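Local coordinates for protein 3,4-dihydroxybenzoate decarboxylase (Enterobacter cloacae, PDB 5NY5) that probably catalyses the reversible, prenylated-flavin-dependent decarboxylation of 3,4-dihydroxybenzoate to catechol as a UbiD-family enzyme, and carboxylates catechols at the para position, at residues Ala11-His21 / Met75-Leu85; Leu212-Ala220 / Glu233-Arg241. All blocks are in the same frame, centred on the assembly; numbering follows the deposited sequence.

Contact 1. Residues Ala11-His21 / Met75-Leu85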
loop_
_atom_site.group_PDB
_atom_site.type_symbol
_atom_site.label_atom_id
_atom_site.label_comp_id
_atom_site.label_asym_id
_atom_site.label_seq_id
_atom_site.Cartn_x
_atom_site.Cartn_y
_atom_site.Cartn_z
ATOM N N ALA A 11 28.918 -14.320 -45.355
ATOM C CA ALA A 11 28.809 -14.318 -43.900
ATOM C C ALA A 11 29.004 -15.716 -43.333
ATOM O O ALA A 11 29.677 -15.889 -42.311
ATOM C CB ALA A 11 27.455 -13.750 -43.475
ATOM N N ILE A 12 28.420 -16.726 -43.981
ATOM C CA ILE A 12 28.626 -18.107 -43.558
ATOM C C ILE A 12 30.106 -18.462 -43.614
ATOM O O ILE A 12 30.619 -19.194 -42.757
ATOM C CB ILE A 12 27.779 -19.057 -44.423
ATOM C CG1 ILE A 12 26.289 -18.783 -44.208
ATOM C CG2 ILE A 12 28.114 -20.508 -44.124
ATOM C CD1 ILE A 12 25.380 -19.637 -45.062
ATOM N N ALA A 13 30.817 -17.937 -44.615
ATOM C CA ALA A 13 32.244 -18.210 -44.737
ATOM C C ALA A 13 33.013 -17.668 -43.541
ATOM O O ALA A 13 33.978 -18.288 -43.081
ATOM C CB ALA A 13 32.780 -17.615 -46.037
ATOM N N LEU A 14 32.600 -16.509 -43.022
ATOM C CA LEU A 14 33.253 -15.966 -41.836
ATOM C C LEU A 14 32.979 -16.830 -40.613
ATOM O O LEU A 14 33.871 -17.039 -39.782
ATOM C CB LEU A 14 32.796 -14.529 -41.590
ATOM C CG LEU A 14 33.315 -13.877 -40.306
ATOM C CD1 LEU A 14 34.832 -13.887 -40.273
ATOM C CD2 LEU A 14 32.792 -12.462 -40.168
ATOM N N LEU A 15 31.756 -17.346 -40.488
ATOM C CA LEU A 15 31.437 -18.203 -39.352
ATOM C C LEU A 15 32.245 -19.491 -39.379
ATOM O O LEU A 15 32.624 -20.010 -38.323
ATOM C CB LEU A 15 29.943 -18.516 -39.330
ATOM C CG LEU A 15 28.991 -17.329 -39.189
ATOM C CD1 LEU A 15 27.568 -17.819 -38.997
ATOM C CD2 LEU A 15 29.413 -16.435 -38.037
ATOM N N GLN A 16 32.525 -20.019 -40.571
ATOM C CA GLN A 16 33.288 -21.256 -40.660
ATOM C C GLN A 16 34.711 -21.077 -40.152
ATOM O O GLN A 16 35.329 -22.044 -39.694
ATOM C CB GLN A 16 33.275 -21.769 -42.099
ATOM C CG GLN A 16 31.925 -22.331 -42.520
ATOM C CD GLN A 16 31.808 -22.528 -44.016
ATOM O OE1 GLN A 16 32.335 -21.740 -44.800
ATOM N NE2 GLN A 16 31.111 -23.583 -44.422
ATOM N N ARG A 17 35.243 -19.858 -40.208
ATOM C CA ARG A 17 36.557 -19.584 -39.644
ATOM C C ARG A 17 36.533 -19.465 -38.125
ATOM O O ARG A 17 37.593 -19.303 -37.515
ATOM C CB ARG A 17 37.144 -18.309 -40.258
ATOM C CG ARG A 17 37.310 -18.377 -41.773
ATOM C CD ARG A 17 38.340 -17.375 -42.292
ATOM N NE ARG A 17 37.874 -15.991 -42.240
ATOM C CZ ARG A 17 37.148 -15.411 -43.190
ATOM N NH1 ARG A 17 36.792 -16.096 -44.268
ATOM N NH2 ARG A 17 36.771 -14.146 -43.062
ATOM N N HIS A 18 35.357 -19.542 -37.506
ATOM C CA HIS A 18 35.216 -19.514 -36.052
ATOM C C HIS A 18 34.382 -20.722 -35.651
ATOM O O HIS A 18 33.146 -20.657 -35.638
ATOM C CB HIS A 18 34.575 -18.213 -35.579
ATOM C CG HIS A 18 35.386 -16.993 -35.885
ATOM N ND1 HIS A 18 36.233 -16.414 -34.967
ATOM C CD2 HIS A 18 35.477 -16.243 -37.007
ATOM C CE1 HIS A 18 36.813 -15.360 -35.510
ATOM N NE2 HIS A 18 36.372 -15.233 -36.749
ATOM N N PRO A 19 35.022 -21.841 -35.322
ATOM C CA PRO A 19 34.263 -23.063 -35.026
ATOM C C PRO A 19 33.308 -22.872 -33.854
ATOM O O PRO A 19 33.637 -22.233 -32.854
ATOM C CB PRO A 19 35.356 -24.089 -34.705
ATOM C CG PRO A 19 36.568 -23.276 -34.369
ATOM C CD PRO A 19 36.474 -22.048 -35.213
ATOM N N GLY A 20 32.109 -23.433 -33.999
ATOM C CA GLY A 20 31.066 -23.338 -33.000
ATOM C C GLY A 20 29.882 -22.496 -33.413
ATOM O O GLY A 20 28.845 -22.545 -32.740
ATOM N N HIS A 21 29.994 -21.730 -34.497
ATOM C CA HIS A 21 28.934 -20.832 -34.921
ATOM C C HIS A 21 28.172 -21.307 -36.146
ATOM O O HIS A 21 27.171 -20.681 -36.505
ATOM C CB HIS A 21 29.504 -19.433 -35.196
ATOM C CG HIS A 21 29.785 -18.645 -33.957
ATOM N ND1 HIS A 21 28.796 -18.004 -33.244
ATOM C CD2 HIS A 21 30.942 -18.397 -33.299
ATOM C CE1 HIS A 21 29.330 -17.393 -32.203
ATOM N NE2 HIS A 21 30.632 -17.617 -32.212
HETATM N N MSE A 75 20.796 -17.796 -37.760
HETATM C CA MSE A 75 21.905 -16.929 -38.139
HETATM C C MSE A 75 22.121 -15.810 -37.126
HETATM O O MSE A 75 23.255 -15.497 -36.777
HETATM C CB MSE A 75 21.666 -16.352 -39.538
HETATM C CG MSE A 75 22.900 -15.767 -40.222
HETATM SE SE MSE A 75 24.393 -17.014 -40.485
HETATM C CE MSE A 75 23.414 -18.607 -40.895
ATOM N N HIS A 76 21.031 -15.220 -36.641
ATOM C CA HIS A 76 21.106 -14.161 -35.645
ATOM C C HIS A 76 20.790 -14.652 -34.239
ATOM O O HIS A 76 20.581 -13.830 -33.343
ATOM C CB HIS A 76 20.159 -13.014 -36.010
ATOM C CG HIS A 76 20.105 -12.709 -37.474
ATOM N ND1 HIS A 76 19.129 -13.218 -38.302
ATOM C CD2 HIS A 76 20.902 -11.946 -38.256
ATOM C CE1 HIS A 76 19.327 -12.781 -39.532
ATOM N NE2 HIS A 76 20.397 -12.008 -39.532
ATOM N N ALA A 77 20.755 -15.966 -34.023
ATOM C CA ALA A 77 20.355 -16.535 -32.736
ATOM C C ALA A 77 21.480 -16.551 -31.711
ATOM O O ALA A 77 21.624 -17.520 -30.965
ATOM C CB ALA A 77 19.805 -17.942 -32.953
ATOM N N SER A 78 22.283 -15.490 -31.653
ATOM C CA SER A 78 23.374 -15.378 -30.694
ATOM C C SER A 78 23.937 -13.963 -30.704
ATOM O O SER A 78 24.201 -13.404 -31.772
ATOM C CB SER A 78 24.480 -16.390 -31.004
ATOM O OG SER A 78 25.693 -16.031 -30.369
ATOM N N ARG A 79 24.117 -13.371 -29.524
ATOM C CA ARG A 79 24.701 -12.037 -29.475
ATOM C C ARG A 79 26.172 -12.074 -29.864
ATOM O O ARG A 79 26.661 -11.167 -30.546
ATOM C CB ARG A 79 24.519 -11.424 -28.084
ATOM C CG ARG A 79 25.184 -10.065 -27.920
ATOM C CD ARG A 79 24.934 -9.468 -26.547
ATOM N NE ARG A 79 23.746 -8.622 -26.531
ATOM C CZ ARG A 79 23.777 -7.296 -26.511
ATOM N NH1 ARG A 79 24.937 -6.659 -26.495
ATOM N NH2 ARG A 79 22.650 -6.608 -26.502
ATOM N N GLU A 80 26.889 -13.119 -29.450
ATOM C CA GLU A 80 28.277 -13.274 -29.866
ATOM C C GLU A 80 28.374 -13.428 -31.377
ATOM O O GLU A 80 29.204 -12.783 -32.027
ATOM C CB GLU A 80 28.914 -14.476 -29.166
ATOM C CG GLU A 80 29.340 -14.228 -27.721
ATOM C CD GLU A 80 28.175 -14.239 -26.748
ATOM O OE1 GLU A 80 27.157 -14.903 -27.040
ATOM O OE2 GLU A 80 28.278 -13.584 -25.689
ATOM N N ARG A 81 27.521 -14.278 -31.954
ATOM C CA ARG A 81 27.556 -14.497 -33.394
ATOM C C ARG A 81 27.269 -13.211 -34.156
ATOM O O ARG A 81 27.932 -12.911 -35.156
ATOM C CB ARG A 81 26.559 -15.591 -33.784
ATOM C CG ARG A 81 26.329 -15.714 -35.277
ATOM C CD ARG A 81 26.087 -17.152 -35.702
ATOM N NE ARG A 81 24.789 -17.666 -35.281
ATOM C CZ ARG A 81 24.600 -18.473 -34.242
ATOM N NH1 ARG A 81 25.628 -18.866 -33.505
ATOM N NH2 ARG A 81 23.380 -18.892 -33.943
ATOM N N ALA A 82 26.292 -12.430 -33.691
ATOM C CA ALA A 82 25.992 -11.162 -34.343
ATOM C C ALA A 82 27.157 -10.191 -34.222
ATOM O O ALA A 82 27.461 -9.456 -35.169
ATOM C CB ALA A 82 24.722 -10.554 -33.750
ATOM N N ALA A 83 27.822 -10.169 -33.065
ATOM C CA ALA A 83 28.957 -9.273 -32.888
ATOM C C ALA A 83 30.128 -9.685 -33.770
ATOM O O ALA A 83 30.823 -8.832 -34.332
ATOM C CB ALA A 83 29.374 -9.241 -31.420
ATOM N N LEU A 84 30.359 -10.991 -33.901
ATOM C CA LEU A 84 31.407 -11.473 -34.791
ATOM C C LEU A 84 31.078 -11.163 -36.244
ATOM O O LEU A 84 31.965 -10.804 -37.026
ATOM C CB LEU A 84 31.607 -12.972 -34.586
ATOM C CG LEU A 84 32.498 -13.727 -35.569
ATOM C CD1 LEU A 84 33.919 -13.193 -35.534
ATOM C CD2 LEU A 84 32.469 -15.208 -35.247
ATOM N N LEU A 85 29.804 -11.282 -36.621
ATOM C CA LEU A 85 29.382 -10.965 -37.978
ATOM C C LEU A 85 29.491 -9.483 -38.301
ATOM O O LEU A 85 29.337 -9.112 -39.470
ATOM C CB LEU A 85 27.943 -11.429 -38.201
ATOM C CG LEU A 85 27.733 -12.930 -38.392
ATOM C CD1 LEU A 85 26.260 -13.282 -38.292
ATOM C CD2 LEU A 85 28.303 -13.375 -39.729
#
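Arg81 NH1 is held between two acceptors, His21 ND1 across the contact at 3.3 Å, a long but fairly straight bond, and Gly55 O. The imidazole nitrogen lies in the guanidinium plane, whereas NH1 sits 18° out of the ring plane, and the two flat groups stand 72° apart. Arg81 leaves its helix with CG anti to the backbone N (chi1 169°) and then bends at chi2 and chi3, which folds the guanidinium back beside the helix start. There NE donates to Met75 O at 3.0 Å, from above the carbonyl plane, while NH2 is bonded to Gly74 O. Ser78, the N-cap of helix 79-84, takes Arg81 N on its OG and lays its CB over one guanidinium face. The rest of the contact is apolar. Leu84 CD1 lies over one face of the His18 ring, 3.6 Å from its centroid, a CH-pi contact, while its CD2 lies near both His18 and His21. Leu15 parts its two methyls: CD1 meets selenomethionine Met75 at SE (3.6 Å), and CD2 meets Leu85 CD2 at 3.7 Å. Ala11 CB touches the same Leu85 methyl. Helices 11-16 and 79-84, both within the UbiD N-terminal domain, cross steeply, and the type II turn from His18 to His21 brings both histidines against the second helix. In the bond from Arg81 NH1, His21 ND1 serves as the acceptor, consistent with a neutral ring that carries its proton on NE2.

Contact 2. Residues Leu212-Ala220 / Glu233-Arg241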
loop_
_atom_site.group_PDB
_atom_site.type_symbol
_atom_site.label_atom_id
_atom_site.label_comp_id
_atom_site.label_asym_id
_atom_site.label_seq_id
_atom_site.Cartn_x
_atom_site.Cartn_y
_atom_site.Cartn_z
ATOM N N LEU A 212 19.986 -12.808 -46.616
ATOM C CA LEU A 212 20.681 -11.539 -46.754
ATOM C C LEU A 212 21.920 -11.508 -45.876
ATOM O O LEU A 212 22.123 -12.358 -45.006
ATOM C CB LEU A 212 19.768 -10.367 -46.378
ATOM C CG LEU A 212 18.329 -10.454 -46.875
ATOM C CD1 LEU A 212 17.480 -9.386 -46.213
ATOM C CD2 LEU A 212 18.290 -10.318 -48.384
ATOM N N ASP A 213 22.754 -10.509 -46.133
ATOM C CA ASP A 213 23.786 -10.119 -45.190
ATOM C C ASP A 213 23.141 -9.848 -43.831
ATOM O O ASP A 213 22.164 -9.090 -43.757
ATOM C CB ASP A 213 24.502 -8.867 -45.706
ATOM C CG ASP A 213 25.749 -8.512 -44.910
ATOM O OD1 ASP A 213 25.962 -9.069 -43.816
ATOM O OD2 ASP A 213 26.522 -7.655 -45.383
ATOM N N PRO A 214 23.624 -10.466 -42.752
ATOM C CA PRO A 214 23.084 -10.140 -41.423
ATOM C C PRO A 214 23.095 -8.656 -41.117
ATOM O O PRO A 214 22.236 -8.182 -40.361
ATOM C CB PRO A 214 24.005 -10.921 -40.481
ATOM C CG PRO A 214 24.436 -12.089 -41.287
ATOM C CD PRO A 214 24.557 -11.603 -42.705
ATOM N N ALA A 215 24.034 -7.902 -41.693
ATOM C CA ALA A 215 24.039 -6.456 -41.509
ATOM C C ALA A 215 22.745 -5.831 -42.014
ATOM O O ALA A 215 22.250 -4.860 -41.434
ATOM C CB ALA A 215 25.245 -5.840 -42.216
ATOM N N ILE A 216 22.177 -6.379 -43.088
ATOM C CA ILE A 216 20.925 -5.843 -43.610
ATOM C C ILE A 216 19.777 -6.156 -42.662
ATOM O O ILE A 216 19.005 -5.269 -42.281
ATOM C CB ILE A 216 20.655 -6.386 -45.024
ATOM C CG1 ILE A 216 21.752 -5.934 -45.989
ATOM C CG2 ILE A 216 19.291 -5.935 -45.507
ATOM C CD1 ILE A 216 21.510 -6.333 -47.430
ATOM N N TYR A 217 19.645 -7.424 -42.268
ATOM C CA TYR A 217 18.575 -7.816 -41.356
ATOM C C TYR A 217 18.637 -7.027 -40.053
ATOM O O TYR A 217 17.604 -6.601 -39.528
ATOM C CB TYR A 217 18.655 -9.316 -41.072
ATOM C CG TYR A 217 17.909 -10.191 -42.052
ATOM C CD1 TYR A 217 16.587 -9.930 -42.381
ATOM C CD2 TYR A 217 18.526 -11.284 -42.642
ATOM C CE1 TYR A 217 15.901 -10.734 -43.270
ATOM C CE2 TYR A 217 17.850 -12.091 -43.534
ATOM C CZ TYR A 217 16.539 -11.813 -43.845
ATOM O OH TYR A 217 15.867 -12.616 -44.733
ATOM N N ILE A 218 19.842 -6.818 -39.525
ATOM C CA ILE A 218 19.989 -6.154 -38.234
ATOM C C ILE A 218 19.726 -4.660 -38.369
ATOM O O ILE A 218 18.980 -4.071 -37.578
ATOM C CB ILE A 218 21.386 -6.432 -37.649
ATOM C CG1 ILE A 218 21.535 -7.918 -37.317
ATOM C CG2 ILE A 218 21.634 -5.576 -36.421
ATOM C CD1 ILE A 218 22.942 -8.319 -36.940
ATOM N N GLY A 219 20.331 -4.025 -39.373
ATOM C CA GLY A 219 20.165 -2.594 -39.540
ATOM C C GLY A 219 18.754 -2.185 -39.910
ATOM O O GLY A 219 18.323 -1.074 -39.591
ATOM N N ALA A 220 18.012 -3.073 -40.574
ATOM C CA ALA A 220 16.664 -2.738 -41.016
ATOM C C ALA A 220 15.699 -2.531 -39.857
ATOM O O ALA A 220 14.633 -1.939 -40.054
ATOM C CB ALA A 220 16.127 -3.829 -41.941
ATOM N N GLU A 233 16.656 2.423 -44.414
ATOM C CA GLU A 233 17.033 1.376 -43.473
ATOM C C GLU A 233 18.186 0.532 -43.997
ATOM O O GLU A 233 18.871 -0.122 -43.204
ATOM C CB GLU A 233 15.832 0.488 -43.149
ATOM C CG GLU A 233 14.740 1.181 -42.353
ATOM C CD GLU A 233 13.749 1.914 -43.231
ATOM O OE1 GLU A 233 12.555 1.545 -43.215
ATOM O OE2 GLU A 233 14.163 2.851 -43.944
ATOM N N LEU A 234 18.416 0.539 -45.311
ATOM C CA LEU A 234 19.566 -0.139 -45.888
ATOM C C LEU A 234 20.861 0.631 -45.680
ATOM O O LEU A 234 21.942 0.058 -45.854
ATOM C CB LEU A 234 19.344 -0.370 -47.383
ATOM C CG LEU A 234 18.142 -1.234 -47.765
ATOM C CD1 LEU A 234 18.006 -1.325 -49.272
ATOM C CD2 LEU A 234 18.270 -2.618 -47.161
ATOM N N GLY A 235 20.777 1.912 -45.316
ATOM C CA GLY A 235 21.974 2.702 -45.097
ATOM C C GLY A 235 22.811 2.233 -43.929
ATOM O O GLY A 235 24.020 2.485 -43.904
ATOM N N VAL A 236 22.195 1.555 -42.960
ATOM C CA VAL A 236 22.946 1.033 -41.825
ATOM C C VAL A 236 23.872 -0.088 -42.277
ATOM O O VAL A 236 25.059 -0.111 -41.935
ATOM C CB VAL A 236 21.986 0.563 -40.719
ATOM C CG1 VAL A 236 22.754 0.249 -39.445
ATOM C CG2 VAL A 236 20.920 1.614 -40.462
ATOM N N ALA A 237 23.341 -1.030 -43.060
ATOM C CA ALA A 237 24.162 -2.128 -43.561
ATOM C C ALA A 237 25.303 -1.615 -44.427
ATOM O O ALA A 237 26.442 -2.083 -44.307
ATOM C CB ALA A 237 23.298 -3.113 -44.345
ATOM N N GLY A 238 25.019 -0.650 -45.306
ATOM C CA GLY A 238 26.079 -0.059 -46.104
ATOM C C GLY A 238 27.155 0.584 -45.253
ATOM O O GLY A 238 28.343 0.505 -45.572
ATOM N N ALA A 239 26.756 1.225 -44.154
ATOM C CA ALA A 239 27.739 1.815 -43.253
ATOM C C ALA A 239 28.496 0.740 -42.483
ATOM O O ALA A 239 29.699 0.881 -42.230
ATOM C CB ALA A 239 27.055 2.781 -42.290
ATOM N N LEU A 240 27.810 -0.341 -42.107
ATOM C CA LEU A 240 28.464 -1.415 -41.368
ATOM C C LEU A 240 29.491 -2.150 -42.220
ATOM O O LEU A 240 30.452 -2.709 -41.678
ATOM C CB LEU A 240 27.417 -2.393 -40.839
ATOM C CG LEU A 240 26.601 -1.918 -39.637
ATOM C CD1 LEU A 240 25.270 -2.640 -39.583
ATOM C CD2 LEU A 240 27.380 -2.140 -38.352
ATOM N N ARG A 241 29.315 -2.163 -43.542
ATOM C CA ARG A 241 30.262 -2.810 -44.438
ATOM C C ARG A 241 31.147 -1.834 -45.196
ATOM O O ARG A 241 32.051 -2.280 -45.912
ATOM C CB ARG A 241 29.527 -3.695 -45.457
ATOM C CG ARG A 241 28.609 -4.746 -44.855
ATOM C CD ARG A 241 29.342 -5.651 -43.882
ATOM N NE ARG A 241 28.508 -6.773 -43.463
ATOM C CZ ARG A 241 28.813 -7.602 -42.471
ATOM N NH1 ARG A 241 29.935 -7.433 -41.785
ATOM N NH2 ARG A 241 27.995 -8.597 -42.162
#
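Asp213 and Arg241 close one end of a pair of roughly antiparallel, steeply crossed helices in the Rift-related domain of this UbiD-family enzyme; helices 214-219 and 234-241 run at 136° to each other, their axes 7.7 Å apart at closest approach. The polar part is a side-on, two-nitrogen salt bridge: Arg241 NH2 gives a bond of 2.7 Å to Asp213 OD1, and NE one of 2.9 Å to OD2. Both oxygens use their syn lone pairs, and carboxylate and guanidinium are nearly coplanar, 12° apart. Asp213 is also the N-cap of helix 214-219: with CG anti to the backbone N (chi1 -170°), its carboxylate meets both Arg241 and Ala215 N, which reaches OD1 from above the carboxylate plane. Three N-H groups thus hold the carboxylate in place and fix its rotation, and the helix start beside it would be expected to favour its negative charge. The apolar part rests on small residues. Ala215 and Ala237 meet CB to CB at 4.0 Å, and Ala237 CB also fits against Ile216 CG1 at 3.6 Å. Ile216 CG2 touches Leu234 CD2 at 3.8 Å, the two side chains crossing at a slant. Backbone packing completes the interface where Gly219 brings its bare CA against Val236, with no side chain to hold the helices apart. Beyond it lies the metal site: Glu233, a ligand of manganese in the metal-bound enzyme, has its carboxylate near Asp166 and Arg188. Near its root, Glu233 CG lies 3.9 Å from Ala220 O.

How the contacts relate
Contact 1, in the N-terminal domain, and contact 2, in the Rift-related domain, have centres 16 Å apart and meet directly. Their polar junction is a probable hydrogen bond of 2.9 Å from Arg241 NH1 to Leu85 O, made by the guanidinium nitrogen that contact 2 does not use. Pro214 packs beside it, its CD 3.7 Å from Ala11 CB and its CG 3.7 Å from Leu85 CD1, while the His76 and Tyr217 rings meet at about 80°. Contact 2 includes manganese ligand Glu233; contact 1 is more remote, the side chain of Met75 lying about 11 Å from that of prenylated-FMN-binding Ile169, which Tyr217 touches.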